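Flagellar biosynthesis protein FlaG (Helicobacter pylori, PDB 6JSX) probably takes part in building the bacterial flagellum, although its exact molecular role is not established. Local coordinates at residues A[23-27]-A[38-42]; A[33-38]-A[49-54]. All coordinates share one frame; numbering follows the deposited sequence.

Both contacts belong to one three-stranded antiparallel sheet, and strand 35-41 is its middle strand. Interaction 1 pairs the C-terminal half of that strand with the chain entering strand 26-30; interaction 2 pairs the N-terminal half with strand 47-53. Val38 serves in both, and the contact centres lie about 13 Å apart. Elsewhere they meet through side chains: Ser39 CB packs 3.8 Å from Ile49 CG2, and Phe27 CD2 sits 4.1 Å from Leu36 CD1. The second subunit touches both contacts and ties them together between chains, since Arg50 of one copy reaches Asp24 and the backbone carbonyl of Lys41 on the other.

Interaction 1. Residues A[23-27]-A[38-42]; sequences TDINF and VSVKD
Asn26 and Ser39 sit directly across from each other and are joined by two backbone bonds, Asn26 N to Ser39 O at 2.9 Å and Ser39 N to Asn26 O at 2.8 Å. The Asn26 side chain is worth following outward. Its CB lies 3.7 Å from Ser39 OG, on the sheet face that these two residues share. With CG anti to the backbone N (chi1 -170°), the amide is carried out past that hydroxyl, and OD1 ends 4.2 Å from Ser39 OG. OD1 also lies 3.2 Å from a water that can donate to it, and the same water is 3.1 Å from Ser39 OG, bridging the two side chains. The side chain also touches Asn15 of helix 4-21.

This is the opening of the antiparallel hairpin formed by strands 26-30 and 35-41, where the chain swings in from helix 4-21 through an inverse gamma turn centred on Asp24. Asp24 adds a side-chain link beyond the strand pairing: the N-H of Lys41 points almost straight at its OD1 (3.3 Å, 173° at the hydrogen), meeting the oxygen nearly along the C-O axis.

On the apolar side, Ile25 lies alongside both Val38 and Val40, all pointing the same way. Its CG2 branch, anti to the backbone N, touches Val38 CG2, while CG1 meets Val40 CG1, each pair 4.0 Å apart. The Phe27 ring brings CE2 against Val38 CB, and helix 4-21 packs on this ring through Ser11, Leu14 and Met18. Val40 also packs against Val40 of the second subunit.

Interaction 2. Residues A[33-38]-A[49-54]; sequences IKGLVV and IREIPS
Val37 and Glu51 face each other on one side of the second antiparallel hairpin, strands 35-41 and 47-53, whose axes here run 160° apart. The two side chains cross obliquely, with Val37 CG2 at 3.9 Å from Glu51 CB. Val37 CG1 takes the other direction, anti to the backbone N (chi1 169°), and leans toward Ile49 CB. From the turn that joins strands 26-30 and 35-41, Ile33 comes over the same glutamate and lays CD1 against its aliphatic stem.

Leu36, Ile52, Val38 and Arg50 occupy the opposite face. There Leu36 and Ile52 are clamped by a pair of backbone bonds and both reach Ala57 of helix 54-72. At the next hydrogen-bonded pair, Val38 N and O bond Arg50 O and N, each at 3.0 Å, while Val38 CG1 lies 3.9 Å from Arg50 CB.

Where that turn leads into strand 35-41, Lys34 and Gly35 face Asn30 in a G1 beta bulge. Lys34 O accepts the N-H of Ser54 at 3.0 Å; Pro53 holds the N-cap position, right before helix 54-72.

The guanidinium of Arg50 turns from the strand pair to the second subunit, where NH2 forms a salt bridge with Asp24, while NH1 donates to Ile49 O of its own chain at 3.1 Å from above the carbonyl plane.

Interaction 1. Residues A[23-27]-A[38-42]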
ATOM      1  N   THR A  23      -2.196   6.897   9.808  1.00 84.71           N
ATOM      2  CA  THR A  23      -3.194   6.352   8.880  1.00 89.12           C
ATOM      3  C   THR A  23      -3.620   4.934   9.266  1.00 80.08           C
ATOM      4  O   THR A  23      -2.814   3.998   9.216  1.00 77.97           O
ATOM      5  CB  THR A  23      -2.696   6.351   7.409  1.00 93.16           C
ATOM      6  OG1 THR A  23      -1.796   7.449   7.194  1.00 87.49           O
ATOM      7  CG2 THR A  23      -3.880   6.469   6.458  1.00 91.77           C
ATOM      8  N   ASP A  24      -4.886   4.784   9.647  1.00 76.33           N
ATOM      9  CA  ASP A  24      -5.425   3.478  10.020  1.00 84.96           C
ATOM     10  C   ASP A  24      -5.399   2.506   8.834  1.00 84.13           C
ATOM     11  O   ASP A  24      -6.425   2.287   8.165  1.00 82.39           O
ATOM     12  CB  ASP A  24      -6.850   3.609  10.583  1.00 93.00           C
ATOM     13  CG  ASP A  24      -7.443   2.261  11.028  1.00 91.50           C
ATOM     14  OD1 ASP A  24      -8.277   1.687  10.289  1.00 81.74           O
ATOM     15  OD2 ASP A  24      -7.078   1.774  12.122  1.00 95.29           O
ATOM     16  N   ILE A  25      -4.210   1.956   8.571  1.00 72.14           N
ATOM     17  CA  ILE A  25      -4.024   0.886   7.594  1.00 54.73           C
ATOM     18  C   ILE A  25      -3.096  -0.144   8.190  1.00 50.45           C
ATOM     19  O   ILE A  25      -2.013   0.197   8.648  1.00 56.25           O
ATOM     20  CB  ILE A  25      -3.408   1.390   6.278  1.00 51.14           C
ATOM     21  CG1 ILE A  25      -4.229   2.565   5.717  1.00 45.99           C
ATOM     22  CG2 ILE A  25      -3.292   0.241   5.287  1.00 43.65           C
ATOM     23  CD1 ILE A  25      -3.975   2.911   4.269  1.00 42.32           C
ATOM     24  N   ASN A  26      -3.520  -1.403   8.202  1.00 54.86           N
ATOM     25  CA  ASN A  26      -2.719  -2.453   8.828  1.00 62.04           C
ATOM     26  C   ASN A  26      -2.223  -3.553   7.888  1.00 58.14           C
ATOM     27  O   ASN A  26      -2.929  -3.997   6.990  1.00 51.03           O
ATOM     28  CB  ASN A  26      -3.467  -3.077  10.010  1.00 70.01           C
ATOM     29  CG  ASN A  26      -2.579  -3.988  10.833  1.00 78.59           C
ATOM     30  OD1 ASN A  26      -2.688  -5.214  10.757  1.00 73.13           O
ATOM     31  ND2 ASN A  26      -1.671  -3.391  11.611  1.00 84.24           N
ATOM     32  N   PHE A  27      -0.998  -4.001   8.117  1.00 59.87           N
ATOM     33  CA  PHE A  27      -0.424  -5.068   7.315  1.00 54.21           C
ATOM     34  C   PHE A  27      -0.045  -6.203   8.230  1.00 56.11           C
ATOM     35  O   PHE A  27       0.271  -5.988   9.400  1.00 57.82           O
ATOM     36  CB  PHE A  27       0.811  -4.565   6.557  1.00 51.46           C
ATOM     37  CG  PHE A  27       0.494  -3.503   5.534  1.00 57.99           C
ATOM     38  CD1 PHE A  27       0.440  -2.156   5.904  1.00 56.87           C
ATOM     39  CD2 PHE A  27       0.223  -3.851   4.206  1.00 52.95           C
ATOM     40  CE1 PHE A  27       0.129  -1.167   4.969  1.00 54.49           C
ATOM     41  CE2 PHE A  27      -0.088  -2.864   3.260  1.00 49.79           C
ATOM     42  CZ  PHE A  27      -0.133  -1.514   3.647  1.00 51.53           C
ATOM     43  N   VAL A  38      -3.843  -6.701   4.098  1.00 59.73           N
ATOM     44  CA  VAL A  38      -4.012  -5.294   4.411  1.00 66.30           C
ATOM     45  C   VAL A  38      -5.430  -5.086   4.939  1.00 63.70           C
ATOM     46  O   VAL A  38      -6.396  -5.606   4.376  1.00 60.27           O
ATOM     47  CB  VAL A  38      -3.730  -4.396   3.178  1.00 61.17           C
ATOM     48  CG1 VAL A  38      -4.106  -5.106   1.912  1.00 66.02           C
ATOM     49  CG2 VAL A  38      -4.474  -3.067   3.281  1.00 52.15           C
ATOM     50  N   SER A  39      -5.559  -4.357   6.043  1.00 59.79           N
ATOM     51  CA  SER A  39      -6.881  -4.179   6.617  1.00 70.83           C
ATOM     52  C   SER A  39      -7.106  -2.790   7.188  1.00 60.31           C
ATOM     53  O   SER A  39      -6.246  -2.226   7.866  1.00 61.33           O
ATOM     54  CB  SER A  39      -7.181  -5.254   7.668  1.00 79.21           C
ATOM     55  OG  SER A  39      -6.388  -5.068   8.825  1.00 84.37           O
ATOM     56  N   VAL A  40      -8.294  -2.266   6.895  1.00 55.26           N
ATOM     57  CA  VAL A  40      -8.755  -0.972   7.370  1.00 59.55           C
ATOM     58  C   VAL A  40     -10.138  -1.161   8.003  1.00 60.48           C
ATOM     59  O   VAL A  40     -10.867  -2.073   7.627  1.00 61.57           O
ATOM     60  CB  VAL A  40      -8.830   0.032   6.195  1.00 55.72           C
ATOM     61  CG1 VAL A  40      -7.454   0.253   5.605  1.00 53.17           C
ATOM     62  CG2 VAL A  40      -9.736  -0.487   5.113  1.00 53.63           C
ATOM     63  N   LYS A  41     -10.497  -0.332   8.976  1.00 67.09           N
ATOM     64  CA  LYS A  41     -11.850  -0.403   9.541  1.00 71.90           C
ATOM     65  C   LYS A  41     -12.774   0.569   8.817  1.00 70.40           C
ATOM     66  O   LYS A  41     -12.380   1.700   8.514  1.00 77.14           O
ATOM     67  CB  LYS A  41     -11.851  -0.147  11.057  1.00 79.40           C
ATOM     68  CG  LYS A  41     -11.185  -1.261  11.877  1.00 92.97           C
ATOM     69  CD  LYS A  41     -11.449  -1.104  13.374  1.00107.17           C
ATOM     70  CE  LYS A  41     -11.013  -2.339  14.166  1.00112.69           C
ATOM     71  NZ  LYS A  41      -9.534  -2.542  14.139  1.00112.07           N
ATOM     72  N   ASP A  42     -13.995   0.127   8.527  1.00 63.25           N
ATOM     73  CA  ASP A  42     -14.947   0.947   7.774  1.00 72.64           C
ATOM     74  C   ASP A  42     -15.647   1.991   8.643  1.00 77.40           C
ATOM     75  O   ASP A  42     -15.211   2.278   9.759  1.00 74.65           O
ATOM     76  CB  ASP A  42     -15.983   0.069   7.056  1.00 86.73           C
ATOM     77  CG  ASP A  42     -16.966  -0.602   8.011  1.00 95.85           C
ATOM     78  OD1 ASP A  42     -16.735  -0.589   9.238  1.00100.12           O
ATOM     79  OD2 ASP A  42     -17.972  -1.162   7.524  1.00 96.05           O
TER
HETATM   80  O   HOH W   1      -3.932  -6.869   8.255  1.00 60.46           O

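Interaction 2. Residues A[33-38]-A[49-54]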
ATOM      1  N   ILE A  33      -3.754 -18.395   5.505  1.00 79.10           N
ATOM      2  CA  ILE A  33      -4.093 -18.212   4.095  1.00 79.31           C
ATOM      3  C   ILE A  33      -2.885 -17.970   3.185  1.00 84.27           C
ATOM      4  O   ILE A  33      -3.057 -17.783   1.980  1.00 69.71           O
ATOM      5  CB  ILE A  33      -5.134 -17.091   3.885  1.00 69.63           C
ATOM      6  CG1 ILE A  33      -4.553 -15.718   4.250  1.00 75.31           C
ATOM      7  CG2 ILE A  33      -6.378 -17.387   4.674  1.00 76.27           C
ATOM      8  CD1 ILE A  33      -4.078 -14.873   3.042  1.00 63.61           C
ATOM      9  N   LYS A  34      -1.681 -17.964   3.759  1.00 88.24           N
ATOM     10  CA  LYS A  34      -0.436 -17.817   2.996  1.00 67.80           C
ATOM     11  C   LYS A  34      -0.438 -16.582   2.092  1.00 65.08           C
ATOM     12  O   LYS A  34      -0.348 -16.694   0.869  1.00 65.76           O
ATOM     13  CB  LYS A  34      -0.154 -19.078   2.171  1.00 71.00           C
ATOM     14  CG  LYS A  34      -0.011 -20.364   2.997  1.00 89.49           C
ATOM     15  CD  LYS A  34       1.194 -20.299   3.924  1.00 97.41           C
ATOM     16  CE  LYS A  34       1.374 -21.585   4.716  1.00106.85           C
ATOM     17  NZ  LYS A  34       1.990 -22.672   3.902  1.00119.18           N
ATOM     18  N   GLY A  35      -0.554 -15.407   2.698  1.00 62.38           N
ATOM     19  CA  GLY A  35      -0.595 -14.168   1.940  1.00 59.92           C
ATOM     20  C   GLY A  35      -0.388 -12.915   2.770  1.00 57.22           C
ATOM     21  O   GLY A  35      -0.348 -12.947   4.000  1.00 68.35           O
ATOM     22  N   LEU A  36      -0.243 -11.793   2.091  1.00 55.14           N
ATOM     23  CA  LEU A  36      -0.184 -10.530   2.787  1.00 57.47           C
ATOM     24  C   LEU A  36      -1.629 -10.039   3.003  1.00 67.55           C
ATOM     25  O   LEU A  36      -2.472 -10.098   2.096  1.00 53.34           O
ATOM     26  CB  LEU A  36       0.631  -9.517   1.972  1.00 58.53           C
ATOM     27  CG  LEU A  36       1.526  -8.392   2.547  1.00 64.23           C
ATOM     28  CD1 LEU A  36       1.179  -7.102   1.843  1.00 47.49           C
ATOM     29  CD2 LEU A  36       1.494  -8.193   4.065  1.00 49.23           C
ATOM     30  N   VAL A  37      -1.927  -9.573   4.211  1.00 61.25           N
ATOM     31  CA  VAL A  37      -3.244  -9.010   4.467  1.00 57.23           C
ATOM     32  C   VAL A  37      -3.209  -7.541   4.904  1.00 57.49           C
ATOM     33  O   VAL A  37      -2.601  -7.179   5.912  1.00 60.71           O
ATOM     34  CB  VAL A  37      -4.070  -9.873   5.444  1.00 66.25           C
ATOM     35  CG1 VAL A  37      -5.327  -9.106   5.899  1.00 54.89           C
ATOM     36  CG2 VAL A  37      -4.409 -11.258   4.793  1.00 57.05           C
ATOM     37  N   VAL A  38      -3.843  -6.701   4.098  1.00 59.73           N
ATOM     38  CA  VAL A  38      -4.012  -5.294   4.411  1.00 66.30           C
ATOM     39  C   VAL A  38      -5.430  -5.086   4.939  1.00 63.70           C
ATOM     40  O   VAL A  38      -6.396  -5.606   4.376  1.00 60.27           O
ATOM     41  CB  VAL A  38      -3.730  -4.396   3.178  1.00 61.17           C
ATOM     42  CG1 VAL A  38      -4.106  -5.106   1.912  1.00 66.02           C
ATOM     43  CG2 VAL A  38      -4.474  -3.067   3.281  1.00 52.15           C
ATOM     44  N   ILE A  49     -11.045  -6.356   4.708  1.00 78.77           N
ATOM     45  CA  ILE A  49      -9.706  -6.872   4.408  1.00 79.70           C
ATOM     46  C   ILE A  49      -9.472  -7.197   2.933  1.00 68.98           C
ATOM     47  O   ILE A  49     -10.403  -7.507   2.190  1.00 68.83           O
ATOM     48  CB  ILE A  49      -9.342  -8.128   5.257  1.00 79.26           C
ATOM     49  CG1 ILE A  49     -10.011  -9.377   4.689  1.00 74.14           C
ATOM     50  CG2 ILE A  49      -9.665  -7.924   6.736  1.00 58.90           C
ATOM     51  CD1 ILE A  49      -9.029 -10.406   4.183  1.00 70.51           C
ATOM     52  N   ARG A  50      -8.208  -7.118   2.530  1.00 57.46           N
ATOM     53  CA  ARG A  50      -7.781  -7.522   1.205  1.00 54.41           C
ATOM     54  C   ARG A  50      -6.567  -8.413   1.362  1.00 54.31           C
ATOM     55  O   ARG A  50      -5.604  -8.041   2.025  1.00 55.94           O
ATOM     56  CB  ARG A  50      -7.424  -6.306   0.354  1.00 52.42           C
ATOM     57  CG  ARG A  50      -8.617  -5.468  -0.052  1.00 62.23           C
ATOM     58  CD  ARG A  50      -9.730  -6.311  -0.662  1.00 55.93           C
ATOM     59  NE  ARG A  50     -10.785  -5.471  -1.227  1.00 68.79           N
ATOM     60  CZ  ARG A  50     -11.965  -5.227  -0.652  1.00 65.80           C
ATOM     61  NH1 ARG A  50     -12.283  -5.765   0.522  1.00 65.64           N
ATOM     62  NH2 ARG A  50     -12.844  -4.446  -1.264  1.00 61.56           N
ATOM     63  N   GLU A  51      -6.624  -9.599   0.773  1.00 56.48           N
ATOM     64  CA  GLU A  51      -5.528 -10.540   0.860  1.00 56.91           C
ATOM     65  C   GLU A  51      -4.806 -10.584  -0.476  1.00 66.17           C
ATOM     66  O   GLU A  51      -5.413 -10.430  -1.536  1.00 61.50           O
ATOM     67  CB  GLU A  51      -6.030 -11.921   1.256  1.00 77.44           C
ATOM     68  CG  GLU A  51      -5.505 -13.059   0.399  1.00 83.05           C
ATOM     69  CD  GLU A  51      -6.555 -14.124   0.182  1.00 97.33           C
ATOM     70  OE1 GLU A  51      -7.753 -13.824   0.385  1.00 93.26           O
ATOM     71  OE2 GLU A  51      -6.188 -15.259  -0.191  1.00113.80           O
ATOM     72  N   ILE A  52      -3.491 -10.748  -0.404  1.00 65.71           N
ATOM     73  CA  ILE A  52      -2.650 -10.878  -1.576  1.00 69.24           C
ATOM     74  C   ILE A  52      -1.719 -12.047  -1.282  1.00 71.08           C
ATOM     75  O   ILE A  52      -0.823 -11.938  -0.439  1.00 69.76           O
ATOM     76  CB  ILE A  52      -1.838  -9.578  -1.820  1.00 63.05           C
ATOM     77  CG1 ILE A  52      -2.782  -8.406  -2.107  1.00 59.11           C
ATOM     78  CG2 ILE A  52      -0.860  -9.746  -2.968  1.00 63.65           C
ATOM     79  CD1 ILE A  52      -2.088  -7.060  -2.242  1.00 51.07           C
ATOM     80  N   PRO A  53      -1.964 -13.189  -1.937  1.00 75.80           N
ATOM     81  CA  PRO A  53      -1.175 -14.392  -1.640  1.00 72.56           C
ATOM     82  C   PRO A  53       0.314 -14.145  -1.772  1.00 65.19           C
ATOM     83  O   PRO A  53       0.717 -13.315  -2.591  1.00 60.29           O
ATOM     84  CB  PRO A  53      -1.677 -15.428  -2.664  1.00 72.13           C
ATOM     85  CG  PRO A  53      -2.687 -14.730  -3.526  1.00 72.31           C
ATOM     86  CD  PRO A  53      -3.121 -13.486  -2.796  1.00 78.70           C
ATOM     87  N   SER A  54       1.089 -14.851  -0.945  1.00 63.52           N
ATOM     88  CA  SER A  54       2.538 -14.669  -0.797  1.00 61.31           C
ATOM     89  C   SER A  54       3.270 -14.295  -2.079  1.00 73.88           C
ATOM     90  O   SER A  54       3.955 -13.277  -2.137  1.00 68.70           O
ATOM     91  CB  SER A  54       3.182 -15.933  -0.210  1.00 63.66           C
ATOM     92  OG  SER A  54       2.982 -16.044   1.188  1.00 68.81           O
TER